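Local coordinates for HRDC domain-containing protein (Bifidobacterium adolescentis ATCC 15703, PDB 3CYM) that is of unknown function but probably acts as a 3'-5' exonuclease of the ribonuclease D type on nucleic acid, at residues 7-12 and 144-149; 11-16 and 168-173; 371-376 and 422-427; 364-369 and 392-397. All blocks are in the same frame, centred on the assembly; numbering follows the deposited sequence.

Contact 1: 7-12 and 144-149; sequences PKLLAE and GLTLAK
Peptide units are the flat groups that meet here, L10 N reaching T146 O in that carbonyl's plane at 2.9 Å, whereas T146 N sits above the carbonyl plane of K8, 2.9 Å from K8 O. A third bond, K8 N to G144 O at 3.0 Å, completes a short parallel ladder in which K8 brackets L145. K8 and L145 put their side chains on one face of this two-stranded ribbon, L9 and T146 on the other. There L9, its CG anti to the backbone N (chi1 178°), sends CD1 across T146 at about a right angle, 3.9 Å from T146 CG2, and also against A148 CB at 4.0 Å. T146 turns its hydroxyl to E140, while P7 CB rests 3.6 Å from T146 OG1. L10 CD2 lies 4.3 Å from L147 CD2 and slightly farther from L145 CD1. Beyond the last direct bond the chains diverge, and a water joins them, donating to L10 O and accepting from A148 N. G144, with positive phi, takes the chain from helix 135-143 into its strand. L10 and L147 both touch L171 of helix 163-174, and L147 packs on L135 and T139, so the ribbon lies against both helices.

Contact 2: 11-16 and 168-173; sequences AEPREG and YAALDV. With NA (sodium ion), chain B.
L171, which packs on P13 of the N-terminal loop, belongs to the helix that brings D172 to the sodium site: D172 OD2 binds the ion at 2.5 Å beside D44 and E46, three waters completing the shell. Y168, one turn earlier, lays a ring face by the D172 carboxylate, and its OH is 2.5 Å from one of those waters; a tyrosine four residues before a metal-binding aspartate is consistent with the DEDDy exonuclease signature. The loop lies on the opposite flank. CG of L171 lies beside the backbone N (chi1 -80°), which lets both methyls reach the loop, CD1 3.4 Å from A11 O and CD2 3.6 Å from E12 C. Its side chain crosses that of P13 at about a right angle, 4.0 Å from L171 CG to P13 CD. P13 CG also touches A170 CB at 3.7 Å. Replacing L171 with an alanine would probably uncover the backbone around E12 and P13 and let the loop shift on the helix. A type I turn, closed by G16 N to P13 O, leads away. N167 and E174 hold A11 O and R14 N from the same helix, whose V173 packs against strands 40-47 and 57-65.

Contact 3: 371-376 and 422-427; sequences KAVSQI and SLVAES
Two long helices of the C-terminal HRDC-like domain, 360-380 and 418-433, pack here through I376 against L423 and V424. Their short segments run roughly antiparallel, crossing at 142°, with the axes 9.8 Å apart. I376 carries the contact with both of its branches. CG2 stands anti to the backbone N and slides past L423 in the opposite direction, touching L423 CG at 3.7 Å and reaching CD2 almost as closely. The other branch leaves beside the N (chi1 -64°) and is extended beyond (chi2 173°), which carries CD1 into the groove of the facing helix; there it lies 3.8 Å from V424 CG2 and close to the CB of S427. Its closest neighbour is L423 O, at 3.5 Å from I376 CD1. The helix is kinked at this point, where the N-H groups of E426 and S427 make no bond to the preceding turn, and the isoleucine methyl rests against the carbonyl that a regular helix would give to S427. An alanine in place of I376 would strip off both branches and is likely to open a gap between the two helices, facing L423, V424 and S427, and take away the methyl that lies on L423 O. One turn earlier on helix 360-380, V373 CG2 meets V424 CG2 more loosely, at 4.4 Å, and A372 brings its methyl up to the backbone of S427. V373 and V424 turn to the buried side, under V384, V387 and L411, while I376 and L423 lie nearer the surface of the helical domain, consistent with the HRDC-like fold.

Contact 4: 364-369 and 392-397; sequences QVLNRV and YLRNLC
L393 O is the polar atom on which several groups converge. It takes the helical bond from C397 N at 3.2 Å, C397 SG stands 3.4 Å from it, and from the facing helix L366 pushes CD1 to within 3.5 Å of the same oxygen. L366 gets there with CG anti to its backbone N (chi1 179°), which carries the methyl across to the backbone of L393 and R394, beside the aliphatic start of R394, whose guanidinium turns off to Q391. The thiol is the other centre of the contact. C397 has SG beside its own N (chi1 -63°) and lays it against three residues of helix 360-380: V369 CG2 lies 3.7 Å from SG, L366 CA 3.8 Å, and V365 CG1 4.0 Å. V369 turns its other methyl, CG1, to L393, one turn before C397 on the facing helix, 3.9 Å from L393 CD2, the two side chains meeting at a slant. No hydrogen bond links the segments, which approach to 9.5 Å between axes and run at 143°, so the fit rests on aliphatic branches and sulfur. W355 of helix 352-358 touches L366, R394 and C397, whereas V428 and I432 of helix 418-433 reach V369. The seam joins two helices of the C-terminal domain, consistent with the all-helical HRDC-like fold to which its sequence is assigned.

Contacts 1 and 2 both start from the N-terminal stretch and share A11 and E12: 7-12 pairs with 144-149, then 11-16 returns to helix 163-174, each closing a long loop that contains all six strands of the mixed sheet. The two loops overlap, contact 2 starting within the stretch of contact 1 and closing after it. They join through K149, whose NZ forms a salt bridge to D172. Contacts 3 and 4 come later, in the C-terminal helical domain, the nearest atoms of each about 27 Å from those of contact 1. Both begin on helix 360-380, and their loops cross: 364-369 closes at 392-397 before 371-376 closes at 422-427. V373 and L393 touch, so the two contacts adjoin on the same helix.

Contact 1: 7-12 and 144-149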
loop_
_atom_site.group_PDB
_atom_site.type_symbol
_atom_site.label_atom_id
_atom_site.label_comp_id
_atom_site.label_asym_id
_atom_site.label_seq_id
_atom_site.Cartn_x
_atom_site.Cartn_y
_atom_site.Cartn_z
ATOM N N PRO A 7 14.241 -18.196 19.147
ATOM C CA PRO A 7 13.555 -18.381 17.863
ATOM C C PRO A 7 14.250 -19.370 16.929
ATOM O O PRO A 7 15.474 -19.485 16.950
ATOM C CB PRO A 7 13.577 -16.979 17.250
ATOM C CG PRO A 7 14.729 -16.301 17.893
ATOM C CD PRO A 7 14.727 -16.813 19.294
ATOM N N LYS A 8 13.463 -20.081 16.127
ATOM C CA LYS A 8 13.996 -21.065 15.194
ATOM C C LYS A 8 13.693 -20.617 13.770
ATOM O O LYS A 8 12.562 -20.229 13.474
ATOM C CB LYS A 8 13.380 -22.443 15.467
ATOM C CG LYS A 8 13.594 -22.966 16.898
ATOM C CD LYS A 8 12.362 -23.704 17.453
ATOM C CE LYS A 8 11.324 -22.729 18.038
ATOM N NZ LYS A 8 10.088 -23.402 18.537
ATOM N N LEU A 9 14.700 -20.644 12.900
ATOM C CA LEU A 9 14.499 -20.312 11.493
ATOM C C LEU A 9 13.663 -21.373 10.778
ATOM O O LEU A 9 14.016 -22.557 10.767
ATOM C CB LEU A 9 15.827 -20.113 10.748
ATOM C CG LEU A 9 15.689 -19.801 9.245
ATOM C CD1 LEU A 9 15.278 -18.346 8.992
ATOM C CD2 LEU A 9 16.956 -20.143 8.471
ATOM N N LEU A 10 12.548 -20.931 10.197
ATOM C CA LEU A 10 11.738 -21.775 9.339
ATOM C C LEU A 10 12.164 -21.487 7.904
ATOM O O LEU A 10 11.821 -20.440 7.344
ATOM C CB LEU A 10 10.255 -21.483 9.556
ATOM C CG LEU A 10 9.217 -22.405 8.916
ATOM C CD1 LEU A 10 9.309 -23.809 9.454
ATOM C CD2 LEU A 10 7.811 -21.870 9.141
ATOM N N ALA A 11 12.945 -22.409 7.338
ATOM C CA ALA A 11 13.527 -22.271 5.993
ATOM C C ALA A 11 12.562 -22.610 4.857
ATOM O O ALA A 11 12.656 -22.037 3.774
ATOM C CB ALA A 11 14.788 -23.128 5.877
ATOM N N GLU A 12 11.668 -23.568 5.099
ATOM C CA GLU A 12 10.652 -23.983 4.127
ATOM C C GLU A 12 9.340 -24.294 4.859
ATOM O O GLU A 12 9.365 -24.513 6.069
ATOM C CB GLU A 12 11.107 -25.239 3.378
ATOM C CG GLU A 12 12.377 -25.096 2.552
ATOM C CD GLU A 12 12.489 -26.142 1.462
ATOM O OE1 GLU A 12 11.676 -27.098 1.462
ATOM O OE2 GLU A 12 13.380 -25.993 0.594
ATOM N N GLY A 144 7.688 -17.866 17.901
ATOM C CA GLY A 144 9.109 -18.170 18.074
ATOM C C GLY A 144 9.725 -18.722 16.805
ATOM O O GLY A 144 10.633 -19.554 16.858
ATOM N N LEU A 145 9.217 -18.274 15.659
ATOM C CA LEU A 145 9.711 -18.733 14.361
ATOM C C LEU A 145 10.146 -17.571 13.478
ATOM O O LEU A 145 9.423 -16.585 13.333
ATOM C CB LEU A 145 8.667 -19.590 13.642
ATOM C CG LEU A 145 8.257 -20.928 14.258
ATOM C CD1 LEU A 145 7.115 -21.514 13.459
ATOM C CD2 LEU A 145 9.420 -21.910 14.325
ATOM N N THR A 146 11.329 -17.717 12.887
ATOM C CA THR A 146 11.965 -16.686 12.070
ATOM C C THR A 146 11.737 -16.967 10.581
ATOM O O THR A 146 11.968 -18.079 10.109
ATOM C CB THR A 146 13.497 -16.606 12.373
ATOM O OG1 THR A 146 13.701 -16.284 13.756
ATOM C CG2 THR A 146 14.202 -15.554 11.507
ATOM N N LEU A 147 11.256 -15.960 9.857
ATOM C CA LEU A 147 11.190 -16.008 8.402
ATOM C C LEU A 147 12.269 -15.075 7.851
ATOM O O LEU A 147 12.296 -13.889 8.194
ATOM C CB LEU A 147 9.803 -15.575 7.904
ATOM C CG LEU A 147 8.546 -16.258 8.467
ATOM C CD1 LEU A 147 7.286 -15.511 8.045
ATOM C CD2 LEU A 147 8.455 -17.732 8.056
ATOM N N ALA A 148 13.171 -15.613 7.030
ATOM C CA ALA A 148 14.195 -14.796 6.368
ATOM C C ALA A 148 13.598 -14.195 5.106
ATOM O O ALA A 148 13.558 -14.846 4.065
ATOM C CB ALA A 148 15.420 -15.633 6.037
ATOM N N LYS A 149 13.124 -12.956 5.201
ATOM C CA LYS A 149 12.332 -12.346 4.127
ATOM C C LYS A 149 13.215 -11.848 2.975
ATOM O O LYS A 149 13.489 -10.650 2.847
ATOM C CB LYS A 149 11.439 -11.242 4.700
ATOM C CG LYS A 149 10.426 -11.748 5.738
ATOM C CD LYS A 149 9.098 -12.133 5.100
ATOM C CE LYS A 149 8.187 -10.915 4.955
ATOM N NZ LYS A 149 7.257 -11.027 3.796
HETATM O O HOH W 1 12.403 -18.087 5.889
#

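Contact 2: 11-16 and 168-173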
loop_
_atom_site.group_PDB
_atom_site.type_symbol
_atom_site.label_atom_id
_atom_site.label_comp_id
_atom_site.label_asym_id
_atom_site.label_seq_id
_atom_site.Cartn_x
_atom_site.Cartn_y
_atom_site.Cartn_z
ATOM N N ALA A 11 12.945 -22.409 7.338
ATOM C CA ALA A 11 13.527 -22.271 5.993
ATOM C C ALA A 11 12.562 -22.610 4.857
ATOM O O ALA A 11 12.656 -22.037 3.774
ATOM C CB ALA A 11 14.788 -23.128 5.877
ATOM N N GLU A 12 11.668 -23.568 5.099
ATOM C CA GLU A 12 10.652 -23.983 4.127
ATOM C C GLU A 12 9.340 -24.294 4.859
ATOM O O GLU A 12 9.365 -24.513 6.069
ATOM C CB GLU A 12 11.107 -25.239 3.378
ATOM C CG GLU A 12 12.377 -25.096 2.552
ATOM C CD GLU A 12 12.489 -26.142 1.462
ATOM O OE1 GLU A 12 11.676 -27.098 1.462
ATOM O OE2 GLU A 12 13.380 -25.993 0.594
ATOM N N PRO A 13 8.190 -24.309 4.138
ATOM C CA PRO A 13 6.950 -24.802 4.738
ATOM C C PRO A 13 7.042 -26.269 5.125
ATOM O O PRO A 13 7.875 -27.008 4.576
ATOM C CB PRO A 13 5.928 -24.640 3.604
ATOM C CG PRO A 13 6.469 -23.587 2.766
ATOM C CD PRO A 13 7.942 -23.836 2.762
ATOM N N ARG A 14 6.186 -26.677 6.062
ATOM C CA ARG A 14 6.149 -28.052 6.564
ATOM C C ARG A 14 5.785 -29.034 5.458
ATOM O O ARG A 14 6.281 -30.154 5.428
ATOM C CB ARG A 14 5.156 -28.181 7.727
ATOM C CG ARG A 14 5.433 -27.239 8.894
ATOM C CD ARG A 14 4.294 -27.237 9.898
ATOM N NE ARG A 14 3.883 -25.873 10.234
ATOM C CZ ARG A 14 2.761 -25.304 9.803
ATOM N NH1 ARG A 14 1.929 -25.980 9.023
ATOM N NH2 ARG A 14 2.468 -24.058 10.149
ATOM N N GLU A 15 4.939 -28.588 4.536
ATOM C CA GLU A 15 4.469 -29.423 3.435
ATOM C C GLU A 15 5.390 -29.358 2.220
ATOM O O GLU A 15 5.166 -30.049 1.225
ATOM C CB GLU A 15 3.042 -29.014 3.044
ATOM C CG GLU A 15 1.931 -29.942 3.546
ATOM C CD GLU A 15 1.955 -30.188 5.049
ATOM O OE1 GLU A 15 1.747 -31.352 5.452
ATOM O OE2 GLU A 15 2.170 -29.232 5.827
ATOM N N GLY A 16 6.430 -28.533 2.311
ATOM C CA GLY A 16 7.388 -28.366 1.233
ATOM C C GLY A 16 7.043 -27.176 0.363
ATOM O O GLY A 16 5.999 -26.537 0.544
ATOM N N TYR A 168 9.538 -18.363 -0.665
ATOM C CA TYR A 168 9.225 -17.090 -0.006
ATOM C C TYR A 168 7.722 -16.827 0.027
ATOM O O TYR A 168 7.180 -16.448 1.063
ATOM C CB TYR A 168 9.946 -15.916 -0.699
ATOM C CG TYR A 168 9.527 -14.532 -0.210
ATOM C CD1 TYR A 168 10.219 -13.892 0.828
ATOM C CD2 TYR A 168 8.450 -13.854 -0.795
ATOM C CE1 TYR A 168 9.839 -12.617 1.277
ATOM C CE2 TYR A 168 8.060 -12.590 -0.350
ATOM C CZ TYR A 168 8.760 -11.976 0.680
ATOM O OH TYR A 168 8.365 -10.724 1.111
ATOM N N ALA A 169 7.066 -17.007 -1.117
ATOM C CA ALA A 169 5.648 -16.725 -1.257
ATOM C C ALA A 169 4.788 -17.692 -0.437
ATOM O O ALA A 169 3.774 -17.294 0.143
ATOM C CB ALA A 169 5.251 -16.757 -2.715
ATOM N N ALA A 170 5.219 -18.949 -0.380
ATOM C CA ALA A 170 4.589 -19.957 0.463
ATOM C C ALA A 170 4.774 -19.652 1.947
ATOM O O ALA A 170 3.814 -19.704 2.718
ATOM C CB ALA A 170 5.138 -21.311 0.143
ATOM N N LEU A 171 6.002 -19.315 2.343
ATOM C CA LEU A 171 6.293 -19.001 3.742
ATOM C C LEU A 171 5.509 -17.806 4.289
ATOM O O LEU A 171 5.249 -17.738 5.486
ATOM C CB LEU A 171 7.802 -18.845 3.992
ATOM C CG LEU A 171 8.572 -20.168 4.144
ATOM C CD1 LEU A 171 10.071 -19.909 4.022
ATOM C CD2 LEU A 171 8.251 -20.891 5.454
ATOM N N ASP A 172 5.106 -16.893 3.407
ATOM C CA ASP A 172 4.294 -15.742 3.800
ATOM C C ASP A 172 2.832 -16.026 4.195
ATOM O O ASP A 172 2.215 -15.207 4.888
ATOM C CB ASP A 172 4.352 -14.663 2.720
ATOM C CG ASP A 172 5.424 -13.631 2.986
ATOM O OD1 ASP A 172 6.233 -13.798 3.927
ATOM O OD2 ASP A 172 5.450 -12.623 2.245
ATOM N N VAL A 173 2.284 -17.163 3.759
ATOM C CA VAL A 173 0.958 -17.631 4.220
ATOM C C VAL A 173 1.023 -18.833 5.171
ATOM O O VAL A 173 0.022 -19.184 5.784
ATOM C CB VAL A 173 -0.005 -17.976 3.063
ATOM C CG1 VAL A 173 -0.320 -16.758 2.250
ATOM C CG2 VAL A 173 0.553 -19.091 2.193
HETATM NA NA NA B . 4.289 -10.927 0.883
HETATM O O HOH W 2 6.325 -9.772 0.060
HETATM O O HOH W 3 3.143 -9.579 2.446
HETATM O O HOH W 4 3.211 -9.270 -0.408
#

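Contact 3: 371-376 and 422-427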
loop_
_atom_site.group_PDB
_atom_site.type_symbol
_atom_site.label_atom_id
_atom_site.label_comp_id
_atom_site.label_asym_id
_atom_site.label_seq_id
_atom_site.Cartn_x
_atom_site.Cartn_y
_atom_site.Cartn_z
ATOM N N LYS A 371 -2.013 15.624 24.504
ATOM C CA LYS A 371 -1.561 15.029 25.762
ATOM C C LYS A 371 -2.648 14.170 26.408
ATOM O O LYS A 371 -2.330 13.220 27.119
ATOM C CB LYS A 371 -0.956 16.053 26.744
ATOM C CG LYS A 371 -1.889 17.116 27.288
ATOM C CD LYS A 371 -1.315 17.762 28.546
ATOM C CE LYS A 371 -1.950 19.128 28.850
ATOM N NZ LYS A 371 -1.445 20.223 27.969
ATOM N N ALA A 372 -3.911 14.483 26.123
ATOM C CA ALA A 372 -5.046 13.722 26.626
ATOM C C ALA A 372 -5.121 12.367 25.917
ATOM O O ALA A 372 -5.337 11.331 26.554
ATOM C CB ALA A 372 -6.331 14.514 26.446
ATOM N N VAL A 373 -4.901 12.384 24.606
ATOM C CA VAL A 373 -4.884 11.166 23.806
ATOM C C VAL A 373 -3.648 10.304 24.142
ATOM O O VAL A 373 -3.760 9.080 24.234
ATOM C CB VAL A 373 -5.034 11.488 22.298
ATOM C CG1 VAL A 373 -4.889 10.251 21.442
ATOM C CG2 VAL A 373 -6.398 12.122 22.043
ATOM N N SER A 374 -2.501 10.948 24.377
ATOM C CA SER A 374 -1.278 10.250 24.824
ATOM C C SER A 374 -1.443 9.572 26.182
ATOM O O SER A 374 -0.940 8.467 26.399
ATOM C CB SER A 374 -0.072 11.195 24.878
ATOM O OG SER A 374 0.274 11.657 23.585
ATOM N N GLN A 375 -2.151 10.235 27.090
ATOM C CA GLN A 375 -2.422 9.664 28.398
ATOM C C GLN A 375 -3.256 8.380 28.279
ATOM O O GLN A 375 -2.976 7.393 28.964
ATOM C CB GLN A 375 -3.090 10.693 29.312
ATOM C CG GLN A 375 -3.136 10.282 30.781
ATOM C CD GLN A 375 -1.769 9.914 31.329
ATOM O OE1 GLN A 375 -0.891 10.764 31.441
ATOM N NE2 GLN A 375 -1.585 8.639 31.673
ATOM N N ILE A 376 -4.243 8.388 27.382
ATOM C CA ILE A 376 -5.099 7.215 27.138
ATOM C C ILE A 376 -4.296 6.073 26.496
ATOM O O ILE A 376 -4.465 4.905 26.852
ATOM C CB ILE A 376 -6.344 7.587 26.283
ATOM C CG1 ILE A 376 -7.245 8.571 27.055
ATOM C CG2 ILE A 376 -7.120 6.335 25.892
ATOM C CD1 ILE A 376 -8.415 9.162 26.277
ATOM N N SER A 422 -15.745 6.272 21.809
ATOM C CA SER A 422 -16.100 5.930 23.186
ATOM C C SER A 422 -14.944 6.026 24.181
ATOM O O SER A 422 -15.147 6.406 25.327
ATOM C CB SER A 422 -16.688 4.528 23.234
ATOM O OG SER A 422 -17.892 4.480 22.492
ATOM N N LEU A 423 -13.738 5.684 23.732
ATOM C CA LEU A 423 -12.542 5.758 24.567
ATOM C C LEU A 423 -12.022 7.185 24.723
ATOM O O LEU A 423 -11.498 7.552 25.766
ATOM C CB LEU A 423 -11.443 4.863 23.990
ATOM C CG LEU A 423 -10.180 4.593 24.806
ATOM C CD1 LEU A 423 -10.495 3.889 26.131
ATOM C CD2 LEU A 423 -9.193 3.793 23.980
ATOM N N VAL A 424 -12.194 7.999 23.694
ATOM C CA VAL A 424 -11.419 9.227 23.587
ATOM C C VAL A 424 -12.231 10.514 23.773
ATOM O O VAL A 424 -11.769 11.432 24.446
ATOM C CB VAL A 424 -10.565 9.193 22.259
ATOM C CG1 VAL A 424 -10.595 10.489 21.461
ATOM C CG2 VAL A 424 -9.148 8.703 22.537
ATOM N N ALA A 425 -13.437 10.555 23.212
ATOM C CA ALA A 425 -14.142 11.816 22.952
ATOM C C ALA A 425 -14.417 12.708 24.162
ATOM O O ALA A 425 -14.276 13.927 24.073
ATOM C CB ALA A 425 -15.417 11.556 22.189
ATOM N N GLU A 426 -14.775 12.103 25.291
ATOM C CA GLU A 426 -15.097 12.869 26.499
ATOM C C GLU A 426 -13.858 13.530 27.086
ATOM O O GLU A 426 -13.897 14.712 27.461
ATOM C CB GLU A 426 -15.785 11.998 27.560
ATOM C CG GLU A 426 -16.443 12.818 28.667
ATOM C CD GLU A 426 -17.049 11.983 29.775
ATOM O OE1 GLU A 426 -17.424 12.549 30.819
ATOM O OE2 GLU A 426 -17.148 10.756 29.614
ATOM N N SER A 427 -12.766 12.770 27.158
ATOM C CA SER A 427 -11.507 13.299 27.671
ATOM C C SER A 427 -10.964 14.388 26.752
ATOM O O SER A 427 -10.359 15.339 27.221
ATOM C CB SER A 427 -10.478 12.186 27.869
ATOM O OG SER A 427 -10.742 11.458 29.056
#

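Contact 4: 364-369 and 392-397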
loop_
_atom_site.group_PDB
_atom_site.type_symbol
_atom_site.label_atom_id
_atom_site.label_comp_id
_atom_site.label_asym_id
_atom_site.label_seq_id
_atom_site.Cartn_x
_atom_site.Cartn_y
_atom_site.Cartn_z
ATOM N N GLN A 364 -2.294 25.550 21.123
ATOM C CA GLN A 364 -2.460 25.368 22.567
ATOM C C GLN A 364 -3.577 24.384 22.897
ATOM O O GLN A 364 -3.424 23.523 23.773
ATOM C CB GLN A 364 -2.728 26.707 23.254
ATOM C CG GLN A 364 -1.605 27.160 24.161
ATOM C CD GLN A 364 -0.452 27.817 23.427
ATOM O OE1 GLN A 364 0.700 27.692 23.838
ATOM N NE2 GLN A 364 -0.754 28.531 22.347
ATOM N N VAL A 365 -4.695 24.517 22.183
ATOM C CA VAL A 365 -5.841 23.609 22.304
ATOM C C VAL A 365 -5.481 22.197 21.823
ATOM O O VAL A 365 -5.798 21.210 22.496
ATOM C CB VAL A 365 -7.068 24.155 21.528
ATOM C CG1 VAL A 365 -8.229 23.143 21.512
ATOM C CG2 VAL A 365 -7.514 25.477 22.131
ATOM N N LEU A 366 -4.812 22.119 20.670
ATOM C CA LEU A 366 -4.352 20.848 20.097
ATOM C C LEU A 366 -3.395 20.100 21.016
ATOM O O LEU A 366 -3.519 18.886 21.172
ATOM C CB LEU A 366 -3.711 21.060 18.723
ATOM C CG LEU A 366 -3.138 19.858 17.955
ATOM C CD1 LEU A 366 -4.199 18.846 17.511
ATOM C CD2 LEU A 366 -2.328 20.335 16.772
ATOM N N ASN A 367 -2.457 20.824 21.624
ATOM C CA ASN A 367 -1.489 20.214 22.529
ATOM C C ASN A 367 -2.132 19.645 23.796
ATOM O O ASN A 367 -1.717 18.590 24.269
ATOM C CB ASN A 367 -0.341 21.176 22.853
ATOM C CG ASN A 367 0.614 21.359 21.686
ATOM O OD1 ASN A 367 0.604 20.588 20.724
ATOM N ND2 ASN A 367 1.447 22.389 21.765
ATOM N N ARG A 368 -3.154 20.334 24.314
ATOM C CA ARG A 368 -4.009 19.788 25.380
ATOM C C ARG A 368 -4.736 18.508 24.931
ATOM O O ARG A 368 -4.805 17.541 25.683
ATOM C CB ARG A 368 -5.021 20.828 25.889
ATOM C CG ARG A 368 -4.397 22.017 26.632
ATOM C CD ARG A 368 -5.371 22.675 27.611
ATOM N NE ARG A 368 -6.630 23.079 26.983
ATOM C CZ ARG A 368 -6.874 24.289 26.474
ATOM N NH1 ARG A 368 -5.947 25.235 26.504
ATOM N NH2 ARG A 368 -8.051 24.552 25.927
ATOM N N VAL A 369 -5.253 18.506 23.704
ATOM C CA VAL A 369 -5.892 17.317 23.114
ATOM C C VAL A 369 -4.898 16.160 22.924
ATOM O O VAL A 369 -5.179 15.023 23.316
ATOM C CB VAL A 369 -6.616 17.684 21.787
ATOM C CG1 VAL A 369 -6.950 16.448 20.934
ATOM C CG2 VAL A 369 -7.855 18.491 22.094
ATOM N N TYR A 392 -7.267 13.347 12.629
ATOM C CA TYR A 392 -8.634 13.645 13.072
ATOM C C TYR A 392 -8.647 14.656 14.232
ATOM O O TYR A 392 -9.525 15.520 14.296
ATOM C CB TYR A 392 -9.413 12.367 13.424
ATOM C CG TYR A 392 -9.566 11.348 12.296
ATOM C CD1 TYR A 392 -9.450 11.720 10.948
ATOM C CD2 TYR A 392 -9.858 10.016 12.581
ATOM C CE1 TYR A 392 -9.588 10.790 9.929
ATOM C CE2 TYR A 392 -10.007 9.072 11.557
ATOM C CZ TYR A 392 -9.872 9.470 10.243
ATOM O OH TYR A 392 -10.015 8.548 9.241
ATOM N N LEU A 393 -7.646 14.562 15.110
ATOM C CA LEU A 393 -7.453 15.513 16.220
ATOM C C LEU A 393 -7.005 16.884 15.739
ATOM O O LEU A 393 -7.383 17.901 16.318
ATOM C CB LEU A 393 -6.425 14.985 17.226
ATOM C CG LEU A 393 -6.554 13.556 17.747
ATOM C CD1 LEU A 393 -5.305 13.188 18.536
ATOM C CD2 LEU A 393 -7.778 13.414 18.598
ATOM N N ARG A 394 -6.162 16.896 14.710
ATOM C CA ARG A 394 -5.735 18.123 14.044
ATOM C C ARG A 394 -6.908 18.834 13.353
ATOM O O ARG A 394 -7.104 20.041 13.532
ATOM C CB ARG A 394 -4.624 17.823 13.035
ATOM C CG ARG A 394 -3.332 17.300 13.659
ATOM C CD ARG A 394 -2.154 17.422 12.697
ATOM N NE ARG A 394 -2.112 16.331 11.727
ATOM C CZ ARG A 394 -1.433 15.200 11.891
ATOM N NH1 ARG A 394 -0.730 14.985 12.993
ATOM N NH2 ARG A 394 -1.467 14.272 10.947
ATOM N N ASN A 395 -7.685 18.082 12.571
ATOM C CA ASN A 395 -8.899 18.607 11.944
ATOM C C ASN A 395 -9.885 19.207 12.963
ATOM O O ASN A 395 -10.420 20.295 12.744
ATOM C CB ASN A 395 -9.573 17.528 11.075
ATOM C CG ASN A 395 -8.768 17.191 9.813
ATOM O OD1 ASN A 395 -7.766 17.845 9.499
ATOM N ND2 ASN A 395 -9.209 16.166 9.083
ATOM N N LEU A 396 -10.070 18.512 14.087
ATOM C CA LEU A 396 -10.939 18.949 15.195
ATOM C C LEU A 396 -10.529 20.285 15.821
ATOM O O LEU A 396 -11.377 21.111 16.153
ATOM C CB LEU A 396 -10.995 17.852 16.269
ATOM C CG LEU A 396 -11.706 18.063 17.614
ATOM C CD1 LEU A 396 -13.228 17.964 17.504
ATOM C CD2 LEU A 396 -11.186 17.038 18.600
ATOM N N CYS A 397 -9.226 20.483 15.976
ATOM C CA CYS A 397 -8.697 21.685 16.602
ATOM C C CYS A 397 -8.417 22.799 15.589
ATOM O O CYS A 397 -8.034 23.906 15.966
ATOM C CB CYS A 397 -7.453 21.344 17.421
ATOM S SG CYS A 397 -7.816 20.208 18.782
#